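Local coordinates for protein sugar kinase, pfkB family (Thermotoga maritima, PDB 2AJR) that probably phosphorylates a sugar phosphate such as fructose 1-phosphate using ATP, as a magnesium-binding member of the pfkB carbohydrate kinase family, at residues A[129-132]-A[133-137]; A[181-184]-A[185-189]; A[289-292]-A[293-297]. All blocks are in the same frame, centred on the assembly; numbering follows the deposited sequence. Where two conformers were deposited one is given.

Contact 1: residues A[129-132]-A[133-137]; sequences TDMD and VNHFL
His135 lies across the selenomethionine Met131 one turn earlier in the same helix, and its side chain runs back over that turn from root to tip. Its CB rests against two carbonyl oxygens, Asp132 O at 3.6 Å and Met131 O at 3.7 Å. The next atom, CG, stands anti to its own carbonyl carbon (chi1 -71°), which swings the imidazole back over Met131 O. Met131 O lies 3.4 Å from His135 CG, below one ring face and offset toward the rim. Met131 O also accepts the backbone bond from His135 N, at 3.0 Å. Farther out, His135 NE2 comes within 3.6 Å of Met131 CE in the conformer given, an uncertain contact because the Met131 side chain was modelled in two positions. All this happens at the N-terminus of helix 130-144, where Thr129 is the N-cap: its OG1 accepts from Asp132 N at 3.2 Å, a nearly straight bond. Val133 turns another flank of the turn inward, onto Val160 and Ile164, with CG2 3.5 Å from Thr129 O. Phe136, whose CB touches Asp132 O, carries its ring away from the cap to meet Phe73 and Leu168.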
loop_
_atom_site.group_PDB
_atom_site.type_symbol
_atom_site.label_atom_id
_atom_site.label_comp_id
_atom_site.label_asym_id
_atom_site.label_seq_id
_atom_site.Cartn_x
_atom_site.Cartn_y
_atom_site.Cartn_z
ATOM N N THR A 129 7.308 4.507 -22.321
ATOM C CA THR A 129 8.242 4.757 -23.406
ATOM C C THR A 129 7.581 5.565 -24.519
ATOM O O THR A 129 6.370 5.812 -24.493
ATOM C CB THR A 129 8.725 3.448 -24.026
ATOM O OG1 THR A 129 7.657 2.857 -24.780
ATOM C CG2 THR A 129 9.219 2.479 -22.945
ATOM N N ASP A 130 8.383 5.958 -25.505
ATOM C CA ASP A 130 7.895 6.747 -26.632
ATOM C C ASP A 130 7.029 5.897 -27.591
ATOM O O ASP A 130 6.080 6.395 -28.192
ATOM C CB ASP A 130 9.076 7.388 -27.375
ATOM C CG ASP A 130 8.849 8.854 -27.666
ATOM O OD1 ASP A 130 8.407 9.583 -26.749
ATOM O OD2 ASP A 130 9.126 9.280 -28.802
HETATM N N MSE A 131 7.367 4.620 -27.736
HETATM C CA MSE A 131 6.519 3.735 -28.521
HETATM C C MSE A 131 5.133 3.597 -27.892
HETATM O O MSE A 131 4.136 3.638 -28.611
HETATM C CB MSE A 131 7.176 2.373 -28.770
HETATM C CG MSE A 131 7.925 2.317 -30.107
HETATM SE SE MSE A 131 6.785 2.774 -31.668
HETATM C CE MSE A 131 6.466 0.924 -32.374
ATOM N N ASP A 132 5.065 3.489 -26.566
ATOM C CA ASP A 132 3.791 3.393 -25.872
ATOM C C ASP A 132 2.958 4.648 -26.103
ATOM O O ASP A 132 1.756 4.562 -26.373
ATOM C CB ASP A 132 3.984 3.192 -24.364
ATOM C CG ASP A 132 4.591 1.844 -24.008
ATOM O OD1 ASP A 132 4.503 0.896 -24.826
ATOM O OD2 ASP A 132 5.172 1.756 -22.893
ATOM N N VAL A 133 3.589 5.812 -25.999
ATOM C CA VAL A 133 2.862 7.065 -26.177
ATOM C C VAL A 133 2.318 7.133 -27.605
ATOM O O VAL A 133 1.188 7.560 -27.805
ATOM C CB VAL A 133 3.728 8.319 -25.796
ATOM C CG1 VAL A 133 3.070 9.624 -26.247
ATOM C CG2 VAL A 133 3.957 8.348 -24.304
ATOM N N ASN A 134 3.098 6.683 -28.585
ATOM C CA ASN A 134 2.637 6.670 -29.974
ATOM C C ASN A 134 1.451 5.746 -30.194
ATOM O O ASN A 134 0.474 6.123 -30.829
ATOM C CB ASN A 134 3.779 6.320 -30.934
ATOM C CG ASN A 134 4.753 7.471 -31.108
ATOM O OD1 ASN A 134 4.416 8.643 -30.864
ATOM N ND2 ASN A 134 5.965 7.153 -31.534
ATOM N N HIS A 135 1.520 4.549 -29.645
ATOM C CA HIS A 135 0.402 3.631 -29.735
ATOM C C HIS A 135 -0.815 4.250 -29.096
ATOM O O HIS A 135 -1.918 4.114 -29.607
ATOM C CB HIS A 135 0.721 2.312 -29.047
ATOM C CG HIS A 135 1.723 1.488 -29.775
ATOM N ND1 HIS A 135 2.459 0.503 -29.157
ATOM C CD2 HIS A 135 2.119 1.500 -31.071
ATOM C CE1 HIS A 135 3.260 -0.067 -30.044
ATOM N NE2 HIS A 135 3.072 0.518 -31.214
ATOM N N PHE A 136 -0.619 4.945 -27.983
ATOM C CA PHE A 136 -1.726 5.647 -27.360
ATOM C C PHE A 136 -2.332 6.718 -28.276
ATOM O O PHE A 136 -3.557 6.814 -28.391
ATOM C CB PHE A 136 -1.329 6.288 -26.022
ATOM C CG PHE A 136 -2.429 7.110 -25.438
ATOM C CD1 PHE A 136 -3.428 6.514 -24.686
ATOM C CD2 PHE A 136 -2.517 8.462 -25.703
ATOM C CE1 PHE A 136 -4.485 7.255 -24.168
ATOM C CE2 PHE A 136 -3.576 9.212 -25.190
ATOM C CZ PHE A 136 -4.566 8.599 -24.428
ATOM N N LEU A 137 -1.496 7.539 -28.901
ATOM C CA LEU A 137 -2.021 8.657 -29.715
ATOM C C LEU A 137 -2.814 8.127 -30.893
ATOM O O LEU A 137 -3.833 8.684 -31.282
ATOM C CB LEU A 137 -0.893 9.568 -30.224
ATOM C CG LEU A 137 -0.166 10.386 -29.155
ATOM C CD1 LEU A 137 1.107 11.071 -29.714
ATOM C CD2 LEU A 137 -1.139 11.383 -28.546
#

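Contact 2: residues A[181-184]-A[185-189]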
loop_
_atom_site.group_PDB
_atom_site.type_symbol
_atom_site.label_atom_id
_atom_site.label_comp_id
_atom_site.label_asym_id
_atom_site.label_seq_id
_atom_site.Cartn_x
_atom_site.Cartn_y
_atom_site.Cartn_z
ATOM N N VAL A 181 -11.323 19.520 -19.387
ATOM C CA VAL A 181 -10.029 19.204 -18.774
ATOM C C VAL A 181 -9.995 19.541 -17.292
ATOM O O VAL A 181 -10.436 20.611 -16.893
ATOM C CB VAL A 181 -8.871 19.944 -19.469
ATOM C CG1 VAL A 181 -7.592 19.754 -18.681
ATOM C CG2 VAL A 181 -8.696 19.454 -20.896
ATOM N N GLU A 182 -9.472 18.618 -16.482
ATOM C CA GLU A 182 -9.114 18.899 -15.077
ATOM C C GLU A 182 -7.652 18.504 -14.839
ATOM O O GLU A 182 -7.349 17.328 -14.722
ATOM C CB GLU A 182 -10.050 18.177 -14.072
ATOM C CG GLU A 182 -9.716 18.488 -12.573
ATOM C CD GLU A 182 -10.562 17.712 -11.535
ATOM O OE1 GLU A 182 -11.025 16.578 -11.816
ATOM O OE2 GLU A 182 -10.755 18.254 -10.423
ATOM N N GLN A 183 -6.744 19.474 -14.770
ATOM C CA GLN A 183 -5.321 19.182 -14.560
ATOM C C GLN A 183 -4.645 20.272 -13.764
ATOM O O GLN A 183 -5.179 21.354 -13.629
ATOM C CB GLN A 183 -4.602 18.995 -15.896
ATOM C CG GLN A 183 -5.039 17.719 -16.600
ATOM C CD GLN A 183 -4.229 17.370 -17.850
ATOM O OE1 GLN A 183 -4.077 18.184 -18.754
ATOM N NE2 GLN A 183 -3.745 16.128 -17.914
ATOM N N THR A 184 -3.459 19.977 -13.249
ATOM C CA THR A 184 -2.692 20.923 -12.459
ATOM C C THR A 184 -2.189 22.074 -13.347
ATOM O O THR A 184 -2.117 21.939 -14.579
ATOM C CB THR A 184 -1.495 20.232 -11.749
ATOM O OG1 THR A 184 -0.562 19.747 -12.728
ATOM C CG2 THR A 184 -1.983 19.064 -10.857
ATOM N N PRO A 185 -1.866 23.222 -12.729
ATOM C CA PRO A 185 -1.444 24.404 -13.478
ATOM C C PRO A 185 -0.341 24.136 -14.489
ATOM O O PRO A 185 -0.434 24.570 -15.640
ATOM C CB PRO A 185 -0.944 25.338 -12.380
ATOM C CG PRO A 185 -1.785 24.985 -11.224
ATOM C CD PRO A 185 -1.934 23.501 -11.285
ATOM N N ARG A 186 0.685 23.412 -14.060
ATOM C CA ARG A 186 1.847 23.150 -14.896
ATOM C C ARG A 186 1.417 22.487 -16.188
ATOM O O ARG A 186 1.782 22.924 -17.269
ATOM C CB ARG A 186 2.846 22.265 -14.152
ATOM C CG ARG A 186 4.262 22.412 -14.662
ATOM C CD ARG A 186 5.295 22.359 -13.530
ATOM N NE ARG A 186 6.639 22.093 -14.052
ATOM C CZ ARG A 186 7.073 20.896 -14.464
ATOM N NH1 ARG A 186 6.280 19.819 -14.422
ATOM N NH2 ARG A 186 8.316 20.772 -14.926
ATOM N N LEU A 187 0.603 21.449 -16.085
ATOM C CA LEU A 187 0.079 20.822 -17.287
ATOM C C LEU A 187 -0.878 21.754 -18.065
ATOM O O LEU A 187 -0.837 21.770 -19.296
ATOM C CB LEU A 187 -0.564 19.461 -16.962
ATOM C CG LEU A 187 0.334 18.458 -16.207
ATOM C CD1 LEU A 187 -0.326 17.082 -16.053
ATOM C CD2 LEU A 187 1.692 18.293 -16.860
ATOM N N LEU A 188 -1.703 22.546 -17.379
ATOM C CA LEU A 188 -2.646 23.431 -18.084
ATOM C C LEU A 188 -1.944 24.556 -18.845
ATOM O O LEU A 188 -2.376 24.959 -19.917
ATOM C CB LEU A 188 -3.668 24.056 -17.122
ATOM C CG LEU A 188 -4.784 23.155 -16.606
ATOM C CD1 LEU A 188 -5.722 23.942 -15.715
ATOM C CD2 LEU A 188 -5.542 22.533 -17.792
ATOM N N GLU A 189 -0.887 25.089 -18.248
ATOM C CA GLU A 189 0.020 26.038 -18.915
ATOM C C GLU A 189 0.416 25.519 -20.315
ATOM O O GLU A 189 0.458 26.236 -21.313
ATOM C CB GLU A 189 1.287 26.187 -18.053
ATOM C CG GLU A 189 1.790 27.604 -17.881
ATOM C CD GLU A 189 1.410 28.219 -16.545
ATOM O OE1 GLU A 189 1.711 27.603 -15.494
ATOM O OE2 GLU A 189 0.837 29.331 -16.552
#
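Pro185 follows Thr184 directly and opens helix 185-193, while its ring reaches Asn208 in a neighbouring loop. Arg186 takes little part here; its guanidinium extends away to a salt bridge with Glu162. Leu187 turns back toward the incoming chain and meets two polar side chains through carbon. Leu187 CG lies 3.8 Å from Thr184 OG1, which chi1 of 65° places between that residue's own backbone N and carbonyl carbon. Leu187 CD1 comes 4.0 Å from Gln183 NE2, the two side chains crossing at about a right angle, while the NE2 hydrogen bond goes to Gly154 O. Leu188 closes the turn with both backbone and side chain. Leu188 N donates to Thr184 O at 2.9 Å, nearly in line with the carbonyl bond, so the N-cap residue is tied in through its main chain, and its hydroxyl makes no capping bond. Leu188 CD1 sits 3.4 Å from Gln183 O; the other methyl, Leu188 CD2, packs on Val181 CG1 at 3.6 Å, the two side chains running antiparallel alongside one another. With an alanine in place of Leu188, Val181 CG1 and the CB of Gln183 would probably lose their apolar partner, and the helix start would sit less firmly on the strand. This is the strand-to-helix turn of the beta-alpha-beta unit formed by strand 178-182, helix 185-193 and strand 200-201, and its chemistry implies a join held by the Leu188 N to Thr184 O bond and by leucine packing, with charged groups directed elsewhere.

Contact 3: residues A[289-292]-A[293-297]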
loop_
_atom_site.group_PDB
_atom_site.type_symbol
_atom_site.label_atom_id
_atom_site.label_comp_id
_atom_site.label_asym_id
_atom_site.label_seq_id
_atom_site.Cartn_x
_atom_site.Cartn_y
_atom_site.Cartn_z
ATOM N N ASN A 289 -25.688 24.739 -21.282
ATOM C CA ASN A 289 -25.944 25.839 -20.366
ATOM C C ASN A 289 -24.919 25.714 -19.245
ATOM O O ASN A 289 -25.022 24.839 -18.388
ATOM C CB ASN A 289 -27.366 25.785 -19.822
ATOM C CG ASN A 289 -27.680 26.950 -18.907
ATOM O OD1 ASN A 289 -26.933 27.242 -17.971
ATOM N ND2 ASN A 289 -28.790 27.629 -19.174
ATOM N N PHE A 290 -23.926 26.597 -19.266
ATOM C CA PHE A 290 -22.711 26.433 -18.480
ATOM C C PHE A 290 -22.883 26.669 -16.989
ATOM O O PHE A 290 -22.404 25.881 -16.184
ATOM C CB PHE A 290 -21.610 27.331 -19.034
ATOM C CG PHE A 290 -21.187 26.960 -20.421
ATOM C CD1 PHE A 290 -20.691 25.693 -20.686
ATOM C CD2 PHE A 290 -21.292 27.866 -21.471
ATOM C CE1 PHE A 290 -20.311 25.333 -21.978
ATOM C CE2 PHE A 290 -20.897 27.520 -22.763
ATOM C CZ PHE A 290 -20.409 26.253 -23.015
ATOM N N LEU A 291 -23.557 27.737 -16.604
ATOM C CA LEU A 291 -23.765 27.978 -15.188
ATOM C C LEU A 291 -24.506 26.785 -14.598
ATOM O O LEU A 291 -24.078 26.227 -13.578
ATOM C CB LEU A 291 -24.529 29.280 -14.915
ATOM C CG LEU A 291 -24.626 29.596 -13.408
ATOM C CD1 LEU A 291 -23.243 29.640 -12.773
ATOM C CD2 LEU A 291 -25.399 30.881 -13.127
ATOM N N GLU A 292 -25.592 26.369 -15.250
ATOM C CA GLU A 292 -26.344 25.193 -14.773
ATOM C C GLU A 292 -25.507 23.904 -14.798
ATOM O O GLU A 292 -25.670 23.052 -13.931
ATOM C CB GLU A 292 -27.661 25.021 -15.526
ATOM C CG GLU A 292 -28.629 26.208 -15.344
ATOM C CD GLU A 292 -29.229 26.301 -13.945
ATOM O OE1 GLU A 292 -29.828 25.317 -13.468
ATOM O OE2 GLU A 292 -29.128 27.374 -13.321
HETATM N N MSE A 293 -24.591 23.780 -15.755
HETATM C CA MSE A 293 -23.620 22.684 -15.727
HETATM C C MSE A 293 -22.762 22.704 -14.487
HETATM O O MSE A 293 -22.631 21.688 -13.827
HETATM C CB MSE A 293 -22.664 22.756 -16.892
HETATM C CG MSE A 293 -23.130 22.057 -18.129
HETATM SE SE MSE A 293 -21.716 22.148 -19.462
HETATM C CE MSE A 293 -20.223 21.907 -18.360
ATOM N N ALA A 294 -22.154 23.854 -14.191
ATOM C CA ALA A 294 -21.322 23.989 -12.995
ATOM C C ALA A 294 -22.123 23.738 -11.711
ATOM O O ALA A 294 -21.610 23.133 -10.771
ATOM C CB ALA A 294 -20.668 25.348 -12.955
ATOM N N LYS A 295 -23.376 24.191 -11.683
ATOM C CA LYS A 295 -24.246 24.008 -10.512
ATOM C C LYS A 295 -24.544 22.544 -10.270
ATOM O O LYS A 295 -24.562 22.082 -9.128
ATOM C CB LYS A 295 -25.570 24.771 -10.678
ATOM C CG LYS A 295 -25.457 26.280 -10.381
ATOM C CD LYS A 295 -26.643 27.093 -10.907
ATOM C CE LYS A 295 -27.926 26.848 -10.104
ATOM N NZ LYS A 295 -29.081 27.612 -10.654
ATOM N N PHE A 296 -24.812 21.824 -11.350
ATOM C CA PHE A 296 -25.080 20.406 -11.253
ATOM C C PHE A 296 -23.795 19.677 -10.849
ATOM O O PHE A 296 -23.830 18.735 -10.057
ATOM C CB PHE A 296 -25.621 19.866 -12.577
ATOM C CG PHE A 296 -26.121 18.447 -12.495
ATOM C CD1 PHE A 296 -27.411 18.180 -12.078
ATOM C CD2 PHE A 296 -25.304 17.390 -12.836
ATOM C CE1 PHE A 296 -27.876 16.880 -11.999
ATOM C CE2 PHE A 296 -25.761 16.093 -12.765
ATOM C CZ PHE A 296 -27.052 15.835 -12.340
ATOM N N GLY A 297 -22.664 20.130 -11.382
ATOM C CA GLY A 297 -21.373 19.581 -11.011
ATOM C C GLY A 297 -21.148 19.745 -9.524
ATOM O O GLY A 297 -20.737 18.798 -8.846
#
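Bends at chi2 of Glu292 (-71°) and at chi3 of Lys295 (72°) bring the two side chains alongside each other, both directed in the same sense, so that carboxylate and ammonium meet three residues apart. This i to i+3 salt bridge lies in the first turns of helix 290-304, the helix whose last residue, Ala304, belongs to the magnesium site. Asn289 is the N-cap: its OD1 accepts from Glu292 N at 3.2 Å, and its O takes the bond from Met293 N at 2.9 Å. On another flank Phe290 and the selenomethionine Met293 also run alongside each other. Here Met293 SE stands 3.9 Å from Phe290 CD1 and approaches the ring obliquely, a Met-aromatic contact; Phe178 and Phe180 of strand 178-182 border the pair, and Met279 and Tyr282 of helix 271-286 touch Met293. The aliphatic part of Lys295 passes over Leu291, with its CG 3.5 Å from Leu291 O and its CD 4.1 Å from Leu291 CG, before the chain turns to the acid. At its end Lys295 NZ donates to Glu292 OE2 at 2.7 Å, reaching that oxygen on the syn side, 23° out of the carboxylate plane.

All three contacts span the beginning of a helix, but at different depths. Contact 1 is on the surface, contact 2 is buried near the middle of the chain, and contact 3 is partly buried; contacts 1 and 3 lie on opposite sides of the chain's centre, with their own centres about 35 Å apart. Contacts 1 and 3 each stay within one helix and are capped by a side chain, whereas contact 2 joins a strand to a helix and relies on a main-chain carbonyl and apolar packing. Strand 178-182 ties the last two together, since it supplies residues to contact 2 and aromatic neighbours to contact 3. Contact 3 alone includes a salt bridge across its segments.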